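PDB 3M1P: ribose 5-phosphate isomerase from Trypanosoma cruzi, which probably interconverts ribose 5-phosphate and ribulose 5-phosphate, as a type B member of the ribose/galactose isomerase family. Local coordinates for residues T2-I7 and K60-G65; D48-V53 and G65-G70; L22-A27 and T126-P131. The protein carries 1 engineered substitution. One frame throughout, in Å; residues are numbered along the deposited sequence.

Contact 1: residues T2-I7 and K60-G65; sequences TRRVAI and KEVEFG
Arg4 reaches across to segment 60-65 with both its backbone and its guanidinium. The side chain passes Val62 at about a right angle and bends at chi3 (80°), which brings NH1 to within 2.8 Å of Glu61 O. This oxygen sits at the guanidinium edge, whereas the donor stands above the carbonyl plane. Val62 CG1 lies over one face of the same guanidinium, 3.7 Å from Arg4 NH1. In the backbone, Arg4 O takes two donors: Phe64 N, 3.2 Å away and in the carbonyl plane, and Glu63 N, 3.0 Å away and tilted from it. Phe64 bonds again through its carbonyl, Ala6 N donating to Phe64 O at 2.8 Å. These bonds begin the parallel pairing of strands 3-9 and 64-69, neighbours in the five-stranded sheet (order 2-1-3-5-4) of a Rossmann-like alpha/beta/alpha sandwich; strand 3-9 also pairs with strand 31-35, through Arg3 and Val5. Arg3 forms a salt bridge with Glu63, gripping it side-on with two nitrogens, one to each oxygen. Arg3 NE meets Glu63 OE1 at 2.7 Å through a straight hydrogen bond (179°), on the syn side. Arg3 NH2 comes to Glu63 OE2 at 2.8 Å from above the carboxylate plane, since the two flat groups are turned 31° apart. The same Arg3 NH2 lies at the edge of the Phe64 ring, 3.3 Å from CE2. Val5 CG2 also borders this edge and packs on Phe64 CB, and helix 117-129 packs on both residues.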
loop_
_atom_site.group_PDB
_atom_site.type_symbol
_atom_site.label_atom_id
_atom_site.label_comp_id
_atom_site.label_asym_id
_atom_site.label_seq_id
_atom_site.Cartn_x
_atom_site.Cartn_y
_atom_site.Cartn_z
ATOM N N THR A 2 -24.578 2.493 -22.762
ATOM C CA THR A 2 -23.376 1.865 -22.175
ATOM C C THR A 2 -22.209 2.866 -22.078
ATOM O O THR A 2 -22.287 3.969 -22.613
ATOM C CB THR A 2 -22.933 0.513 -22.838
ATOM O OG1 THR A 2 -22.341 0.743 -24.124
ATOM C CG2 THR A 2 -24.097 -0.469 -22.940
ATOM N N ARG A 3 -21.146 2.489 -21.369
ATOM C CA ARG A 3 -20.041 3.419 -21.124
ATOM C C ARG A 3 -18.689 2.853 -21.529
ATOM O O ARG A 3 -18.220 1.842 -20.984
ATOM C CB ARG A 3 -20.062 3.986 -19.687
ATOM C CG ARG A 3 -20.793 3.159 -18.640
ATOM C CD ARG A 3 -21.622 4.004 -17.650
ATOM N NE ARG A 3 -20.877 5.096 -17.015
ATOM C CZ ARG A 3 -20.827 5.342 -15.705
ATOM N NH1 ARG A 3 -21.492 4.583 -14.844
ATOM N NH2 ARG A 3 -20.119 6.368 -15.254
ATOM N N ARG A 4 -18.088 3.504 -22.525
ATOM C CA ARG A 4 -16.847 3.047 -23.122
ATOM C C ARG A 4 -15.688 3.360 -22.187
ATOM O O ARG A 4 -15.668 4.407 -21.549
ATOM C CB ARG A 4 -16.633 3.686 -24.500
ATOM C CG ARG A 4 -17.822 3.506 -25.469
ATOM C CD ARG A 4 -17.499 4.083 -26.840
ATOM N NE ARG A 4 -16.674 3.169 -27.615
ATOM C CZ ARG A 4 -15.635 3.543 -28.355
ATOM N NH1 ARG A 4 -15.286 4.822 -28.430
ATOM N NH2 ARG A 4 -14.955 2.639 -29.029
ATOM N N VAL A 5 -14.744 2.427 -22.104
ATOM C CA VAL A 5 -13.605 2.528 -21.210
ATOM C C VAL A 5 -12.353 2.174 -22.002
ATOM O O VAL A 5 -12.100 1.005 -22.284
ATOM C CB VAL A 5 -13.758 1.567 -19.986
ATOM C CG1 VAL A 5 -12.479 1.543 -19.114
ATOM C CG2 VAL A 5 -14.966 1.934 -19.155
ATOM N N ALA A 6 -11.561 3.177 -22.365
ATOM C CA ALA A 6 -10.367 2.901 -23.167
ATOM C C ALA A 6 -9.240 2.365 -22.295
ATOM O O ALA A 6 -8.998 2.874 -21.212
ATOM C CB ALA A 6 -9.921 4.146 -23.950
ATOM N N ILE A 7 -8.554 1.335 -22.776
ATOM C CA ILE A 7 -7.477 0.718 -22.015
ATOM C C ILE A 7 -6.142 0.865 -22.745
ATOM O O ILE A 7 -6.039 0.546 -23.933
ATOM C CB ILE A 7 -7.771 -0.788 -21.711
ATOM C CG1 ILE A 7 -9.065 -0.938 -20.897
ATOM C CG2 ILE A 7 -6.566 -1.440 -20.996
ATOM C CD1 ILE A 7 -9.732 -2.321 -20.991
ATOM N N LYS A 60 -13.905 12.884 -25.639
ATOM C CA LYS A 60 -15.149 12.223 -25.187
ATOM C C LYS A 60 -15.577 11.024 -26.048
ATOM O O LYS A 60 -16.741 10.632 -26.037
ATOM C CB LYS A 60 -16.304 13.221 -24.973
ATOM C CG LYS A 60 -15.998 14.370 -23.998
ATOM C CD LYS A 60 -17.018 15.502 -24.140
ATOM C CE LYS A 60 -16.594 16.756 -23.363
ATOM N NZ LYS A 60 -16.614 16.579 -21.849
ATOM N N GLU A 61 -14.624 10.436 -26.764
ATOM C CA GLU A 61 -14.848 9.194 -27.513
ATOM C C GLU A 61 -15.132 8.026 -26.588
ATOM O O GLU A 61 -15.834 7.085 -26.963
ATOM C CB GLU A 61 -13.638 8.853 -28.366
ATOM C CG GLU A 61 -13.473 9.757 -29.571
ATOM C CD GLU A 61 -12.191 9.488 -30.303
ATOM O OE1 GLU A 61 -11.772 8.309 -30.368
ATOM O OE2 GLU A 61 -11.606 10.464 -30.817
ATOM N N VAL A 62 -14.567 8.096 -25.382
ATOM C CA VAL A 62 -14.851 7.146 -24.308
ATOM C C VAL A 62 -15.134 7.962 -23.058
ATOM O O VAL A 62 -14.814 9.161 -23.011
ATOM C CB VAL A 62 -13.668 6.171 -24.080
ATOM C CG1 VAL A 62 -13.389 5.363 -25.350
ATOM C CG2 VAL A 62 -12.407 6.922 -23.637
ATOM N N GLU A 63 -15.753 7.346 -22.058
ATOM C CA GLU A 63 -16.009 8.044 -20.805
ATOM C C GLU A 63 -14.822 7.894 -19.838
ATOM O O GLU A 63 -14.500 8.822 -19.098
ATOM C CB GLU A 63 -17.296 7.543 -20.138
ATOM C CG GLU A 63 -17.628 8.261 -18.833
ATOM C CD GLU A 63 -18.875 7.738 -18.150
ATOM O OE1 GLU A 63 -19.452 6.744 -18.644
ATOM O OE2 GLU A 63 -19.280 8.313 -17.113
ATOM N N PHE A 64 -14.184 6.725 -19.849
ATOM C CA PHE A 64 -13.132 6.427 -18.887
ATOM C C PHE A 64 -11.870 5.904 -19.559
ATOM O O PHE A 64 -11.917 5.337 -20.654
ATOM C CB PHE A 64 -13.611 5.396 -17.862
ATOM C CG PHE A 64 -14.687 5.890 -16.934
ATOM C CD1 PHE A 64 -14.422 6.872 -15.984
ATOM C CD2 PHE A 64 -15.967 5.330 -16.976
ATOM C CE1 PHE A 64 -15.412 7.313 -15.108
ATOM C CE2 PHE A 64 -16.958 5.754 -16.112
ATOM C CZ PHE A 64 -16.678 6.748 -15.160
ATOM N N GLY A 65 -10.738 6.091 -18.887
ATOM C CA GLY A 65 -9.502 5.478 -19.321
ATOM C C GLY A 65 -8.944 4.574 -18.245
ATOM O O GLY A 65 -9.130 4.826 -17.064
#

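Contact 2: residues D48-V53 and G65-G70; sequences DFASRV and GVLAAG. Engineered in segment 65-70: Ala69 (natural residue Cys).
Leu67 and Val53 supply most of the apolar contact between helix 46-58 and strand 64-69. The two side chains run past one another in opposite senses, with Leu67 CD2 lying 3.8 Å from both Val53 CB and Val53 CG2. With CG anti to its own carbonyl carbon (chi1 -67°), Leu67 spreads its two methyls along the helix: CD2 goes to Val53, while CD1 rests on the preceding turn, 3.8 Å from Ala50 CA and 3.9 Å from Ala50 CB. The other methyl of Val53 lies over the strand backbone, CG1 approaching Gly65 CA to 3.7 Å, where no side chain projects from the glycine. Ala6 of strand 3-9 continues this surface beside Val53, and Met75 and Ala78 of helix 73-80 close in on Ala50.

Polar bonding between the two segments is absent. The helix satisfies its own backbone, as in the bond from Val53 N to Phe49 O (3.0 Å), an oxygen that also sits 3.9 Å from Leu67 CD2. The strand is held within the sheet instead: Val66 bonds to Ala6 and Gly8, and Gly65 and Leu67 bond to Val108. Other residues of the same helical turns meet the second subunit: Asp48 forms a salt bridge with Lys144 of that subunit, and Ser51 packs on its Ile148.

The axes run nearly antiparallel (172°) and come within 9.0 Å of each other. This is the second half of a beta-alpha-beta crossover, in which helix 46-58 links strand 31-35 to strand 64-69 across one face of the parallel sheet of a Rossmann-like fold.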
loop_
_atom_site.group_PDB
_atom_site.type_symbol
_atom_site.label_atom_id
_atom_site.label_comp_id
_atom_site.label_asym_id
_atom_site.label_seq_id
_atom_site.Cartn_x
_atom_site.Cartn_y
_atom_site.Cartn_z
ATOM N N ASP A 48 3.108 7.668 -25.191
ATOM C CA ASP A 48 2.384 7.447 -26.457
ATOM C C ASP A 48 1.017 6.799 -26.249
ATOM O O ASP A 48 0.045 7.144 -26.920
ATOM C CB ASP A 48 3.206 6.560 -27.415
ATOM C CG ASP A 48 4.506 7.208 -27.861
ATOM O OD1 ASP A 48 4.576 8.458 -27.961
ATOM O OD2 ASP A 48 5.472 6.454 -28.115
ATOM N N PHE A 49 0.947 5.846 -25.327
ATOM C CA PHE A 49 -0.330 5.192 -25.038
ATOM C C PHE A 49 -1.148 5.951 -24.001
ATOM O O PHE A 49 -2.371 5.960 -24.066
ATOM C CB PHE A 49 -0.115 3.733 -24.665
ATOM C CG PHE A 49 0.278 2.878 -25.836
ATOM C CD1 PHE A 49 -0.698 2.312 -26.654
ATOM C CD2 PHE A 49 1.620 2.658 -26.137
ATOM C CE1 PHE A 49 -0.341 1.523 -27.752
ATOM C CE2 PHE A 49 1.993 1.872 -27.230
ATOM C CZ PHE A 49 1.009 1.298 -28.037
ATOM N N ALA A 50 -0.472 6.607 -23.059
ATOM C CA ALA A 50 -1.149 7.542 -22.162
ATOM C C ALA A 50 -1.863 8.606 -22.999
ATOM O O ALA A 50 -3.050 8.867 -22.798
ATOM C CB ALA A 50 -0.165 8.183 -21.193
ATOM N N SER A 51 -1.125 9.202 -23.939
ATOM C CA SER A 51 -1.660 10.224 -24.852
ATOM C C SER A 51 -2.837 9.665 -25.642
ATOM O O SER A 51 -3.889 10.287 -25.718
ATOM C CB SER A 51 -0.569 10.693 -25.823
ATOM O OG SER A 51 -1.081 11.659 -26.727
ATOM N N ARG A 52 -2.654 8.475 -26.206
ATOM C CA ARG A 52 -3.696 7.834 -27.005
ATOM C C ARG A 52 -5.019 7.719 -26.255
ATOM O O ARG A 52 -6.061 8.108 -26.773
ATOM C CB ARG A 52 -3.245 6.457 -27.504
ATOM C CG ARG A 52 -4.089 5.962 -28.651
ATOM C CD ARG A 52 -3.824 4.518 -28.962
ATOM N NE ARG A 52 -4.465 4.145 -30.223
ATOM C CZ ARG A 52 -4.321 2.969 -30.831
ATOM N NH1 ARG A 52 -3.552 2.015 -30.294
ATOM N NH2 ARG A 52 -4.956 2.747 -31.981
ATOM N N VAL A 53 -4.966 7.198 -25.031
ATOM C CA VAL A 53 -6.163 7.017 -24.206
ATOM C C VAL A 53 -6.673 8.351 -23.657
ATOM O O VAL A 53 -7.869 8.634 -23.694
ATOM C CB VAL A 53 -5.881 6.011 -23.060
ATOM C CG1 VAL A 53 -7.011 6.025 -21.998
ATOM C CG2 VAL A 53 -5.648 4.620 -23.646
ATOM N N GLY A 65 -10.738 6.091 -18.887
ATOM C CA GLY A 65 -9.502 5.478 -19.321
ATOM C C GLY A 65 -8.944 4.574 -18.245
ATOM O O GLY A 65 -9.130 4.826 -17.064
ATOM N N VAL A 66 -8.278 3.507 -18.668
ATOM C CA VAL A 66 -7.461 2.686 -17.790
ATOM C C VAL A 66 -6.039 2.689 -18.342
ATOM O O VAL A 66 -5.805 2.377 -19.524
ATOM C CB VAL A 66 -7.997 1.235 -17.673
ATOM C CG1 VAL A 66 -7.029 0.356 -16.863
ATOM C CG2 VAL A 66 -9.392 1.228 -17.034
ATOM N N LEU A 67 -5.088 3.077 -17.505
ATOM C CA LEU A 67 -3.692 3.027 -17.910
ATOM C C LEU A 67 -2.926 2.203 -16.904
ATOM O O LEU A 67 -2.960 2.488 -15.706
ATOM C CB LEU A 67 -3.095 4.429 -18.060
ATOM C CG LEU A 67 -3.680 5.272 -19.202
ATOM C CD1 LEU A 67 -3.206 6.749 -19.128
ATOM C CD2 LEU A 67 -3.365 4.654 -20.580
ATOM N N ALA A 68 -2.287 1.148 -17.398
ATOM C CA ALA A 68 -1.485 0.271 -16.565
ATOM C C ALA A 68 -0.078 0.281 -17.105
ATOM O O ALA A 68 0.129 0.174 -18.317
ATOM C CB ALA A 68 -2.059 -1.151 -16.570
ATOM N N ALA A 69 0.892 0.449 -16.215
ATOM C CA ALA A 69 2.293 0.431 -16.596
ATOM C C ALA A 69 3.114 -0.177 -15.464
ATOM O O ALA A 69 2.566 -0.840 -14.585
ATOM C CB ALA A 69 2.779 1.850 -16.951
ATOM N N GLY A 70 4.427 0.008 -15.487
ATOM C CA GLY A 70 5.282 -0.507 -14.414
ATOM C C GLY A 70 4.802 0.005 -13.066
ATOM O O GLY A 70 4.345 -0.775 -12.216
#

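Contact 3: residues L22-A27 and T126-P131; sequences LYVKEA and TFLQTP
Leu128 pushes its CD1 methyl against Ala27 and Val24, overlapping both. Leu128 CD1 lies 3.9 Å from Ala27 CB, and on its way there the leucine also sets its own CB against the alanine methyl. The same CD1 is 4.0 Å from Val24 CG1, the branch that stands anti to the valine backbone N (chi1 171°), and the two side chains meet at a slant. CD2, the second methyl of Leu128, turns to Val5 and Phe64 of the sheet. Val24 likewise packs on Val5 and Ile7, and Phe31 touches both Val24 and Leu128, which leaves this apolar patch wedged between two helices and the strands beneath. Helix 17-26 connects strand 3-9 to strand 31-35 and helix 117-129 follows strand 107-111; the two lie side by side in one helical layer of the alpha/beta/alpha sandwich. A single hydrogen bond spans the segments at the solvent-exposed margin. Gln129, extended beyond CG, reaches to Ala27 with its amide and donates from NE2 to Ala27 O at 2.8 Å. The N-H points almost straight at the oxygen (173°) and the acceptor lies in the amide plane, but the donor is tilted from the carbonyl plane and meets the C=O at a steep 117°. This bond gives the carbonyl of Ala27 a partner. Glu26 makes a second polar tie between these helices, a salt bridge to Arg121 of helix 117-129. At the end of that helix Thr130 is the first residue to leave helical geometry, yet its N still donates to Thr126 O at 2.9 Å, as in a helical turn.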
loop_
_atom_site.group_PDB
_atom_site.type_symbol
_atom_site.label_atom_id
_atom_site.label_comp_id
_atom_site.label_asym_id
_atom_site.label_seq_id
_atom_site.Cartn_x
_atom_site.Cartn_y
_atom_site.Cartn_z
ATOM N N LEU A 22 -11.057 -7.900 -18.917
ATOM C CA LEU A 22 -11.946 -8.643 -18.032
ATOM C C LEU A 22 -12.415 -7.831 -16.812
ATOM O O LEU A 22 -13.604 -7.828 -16.499
ATOM C CB LEU A 22 -11.294 -9.968 -17.606
ATOM C CG LEU A 22 -12.110 -10.866 -16.670
ATOM C CD1 LEU A 22 -13.428 -11.301 -17.322
ATOM C CD2 LEU A 22 -11.310 -12.093 -16.183
ATOM N N TYR A 23 -11.499 -7.135 -16.133
ATOM C CA TYR A 23 -11.880 -6.363 -14.920
ATOM C C TYR A 23 -12.902 -5.252 -15.217
ATOM O O TYR A 23 -13.777 -4.955 -14.391
ATOM C CB TYR A 23 -10.651 -5.787 -14.180
ATOM C CG TYR A 23 -9.600 -6.823 -13.802
ATOM C CD1 TYR A 23 -9.961 -8.160 -13.547
ATOM C CD2 TYR A 23 -8.252 -6.476 -13.701
ATOM C CE1 TYR A 23 -9.014 -9.109 -13.206
ATOM C CE2 TYR A 23 -7.292 -7.422 -13.355
ATOM C CZ TYR A 23 -7.681 -8.741 -13.111
ATOM O OH TYR A 23 -6.756 -9.697 -12.765
ATOM N N VAL A 24 -12.780 -4.647 -16.395
ATOM C CA VAL A 24 -13.728 -3.626 -16.844
ATOM C C VAL A 24 -15.124 -4.238 -17.014
ATOM O O VAL A 24 -16.116 -3.695 -16.518
ATOM C CB VAL A 24 -13.240 -2.944 -18.151
ATOM C CG1 VAL A 24 -14.325 -2.042 -18.732
ATOM C CG2 VAL A 24 -11.950 -2.154 -17.884
ATOM N N LYS A 25 -15.186 -5.382 -17.694
ATOM C CA LYS A 25 -16.444 -6.123 -17.825
ATOM C C LYS A 25 -17.014 -6.519 -16.466
ATOM O O LYS A 25 -18.227 -6.461 -16.264
ATOM C CB LYS A 25 -16.255 -7.361 -18.708
ATOM C CG LYS A 25 -15.998 -7.036 -20.160
ATOM C CD LYS A 25 -15.701 -8.283 -20.948
ATOM C CE LYS A 25 -15.622 -7.952 -22.422
ATOM N NZ LYS A 25 -14.798 -8.966 -23.125
ATOM N N GLU A 26 -16.141 -6.891 -15.529
ATOM C CA GLU A 26 -16.602 -7.319 -14.199
ATOM C C GLU A 26 -17.298 -6.212 -13.418
ATOM O O GLU A 26 -18.168 -6.498 -12.599
ATOM C CB GLU A 26 -15.462 -7.898 -13.365
ATOM C CG GLU A 26 -14.910 -9.208 -13.878
ATOM C CD GLU A 26 -14.083 -9.908 -12.824
ATOM O OE1 GLU A 26 -12.872 -10.129 -13.043
ATOM O OE2 GLU A 26 -14.658 -10.226 -11.760
ATOM N N ALA A 27 -16.911 -4.954 -13.673
ATOM C CA ALA A 27 -17.583 -3.784 -13.091
ATOM C C ALA A 27 -19.077 -3.709 -13.427
ATOM O O ALA A 27 -19.861 -3.106 -12.694
ATOM C CB ALA A 27 -16.877 -2.498 -13.520
ATOM N N THR A 126 -13.876 -0.598 -8.507
ATOM C CA THR A 126 -14.252 0.497 -7.624
ATOM C C THR A 126 -14.288 1.855 -8.350
ATOM O O THR A 126 -15.214 2.636 -8.174
ATOM C CB THR A 126 -13.290 0.577 -6.412
ATOM O OG1 THR A 126 -13.204 -0.711 -5.797
ATOM C CG2 THR A 126 -13.781 1.614 -5.406
ATOM N N PHE A 127 -13.270 2.113 -9.159
ATOM C CA PHE A 127 -13.192 3.318 -9.968
ATOM C C PHE A 127 -14.417 3.459 -10.882
ATOM O O PHE A 127 -15.050 4.510 -10.919
ATOM C CB PHE A 127 -11.932 3.254 -10.818
ATOM C CG PHE A 127 -11.636 4.512 -11.565
ATOM C CD1 PHE A 127 -10.984 5.560 -10.940
ATOM C CD2 PHE A 127 -11.979 4.632 -12.922
ATOM C CE1 PHE A 127 -10.685 6.731 -11.647
ATOM C CE2 PHE A 127 -11.681 5.793 -13.638
ATOM C CZ PHE A 127 -11.043 6.848 -12.999
ATOM N N LEU A 128 -14.753 2.390 -11.603
ATOM C CA LEU A 128 -15.842 2.451 -12.582
ATOM C C LEU A 128 -17.210 2.557 -11.921
ATOM O O LEU A 128 -18.075 3.287 -12.406
ATOM C CB LEU A 128 -15.784 1.267 -13.554
ATOM C CG LEU A 128 -14.572 1.263 -14.488
ATOM C CD1 LEU A 128 -14.486 -0.032 -15.272
ATOM C CD2 LEU A 128 -14.584 2.481 -15.427
ATOM N N GLN A 129 -17.373 1.870 -10.791
ATOM C CA GLN A 129 -18.663 1.817 -10.076
ATOM C C GLN A 129 -18.961 2.992 -9.139
ATOM O O GLN A 129 -20.128 3.261 -8.858
ATOM C CB GLN A 129 -18.780 0.511 -9.288
ATOM C CG GLN A 129 -18.933 -0.752 -10.152
ATOM C CD GLN A 129 -19.063 -2.019 -9.317
ATOM O OE1 GLN A 129 -18.910 -1.985 -8.093
ATOM N NE2 GLN A 129 -19.329 -3.153 -9.979
ATOM N N THR A 130 -17.924 3.677 -8.646
ATOM C CA THR A 130 -18.106 4.755 -7.669
ATOM C C THR A 130 -18.496 6.064 -8.352
ATOM O O THR A 130 -17.776 6.535 -9.220
ATOM C CB THR A 130 -16.823 4.984 -6.807
ATOM O OG1 THR A 130 -16.382 3.737 -6.251
ATOM C CG2 THR A 130 -17.091 5.963 -5.688
ATOM N N PRO A 131 -19.650 6.645 -7.971
ATOM C CA PRO A 131 -20.068 7.911 -8.591
ATOM C C PRO A 131 -19.317 9.119 -8.060
ATOM O O PRO A 131 -18.807 9.088 -6.937
ATOM C CB PRO A 131 -21.550 8.024 -8.196
ATOM C CG PRO A 131 -21.646 7.280 -6.872
ATOM C CD PRO A 131 -20.644 6.138 -6.995
#

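Overall arrangement
Contacts 1 and 2 have centres about 13 Å apart and share Gly65 and the central strand 64-69, which pairs with strand 3-9 on one side and carries helix 46-58 on one face. Contact 3, centred about 12 Å from contact 1 and about 17 Å from contact 2, joins helices 17-26 and 117-129 on the other face of the sheet. It packs on contact 1, while contacts 2 and 3 do not touch. Along the chain, the segments of contact 1 alternate with those of contacts 2 and 3, and contact 2 nests inside the span closed by contact 3. Together they tie both helical layers to the central sheet.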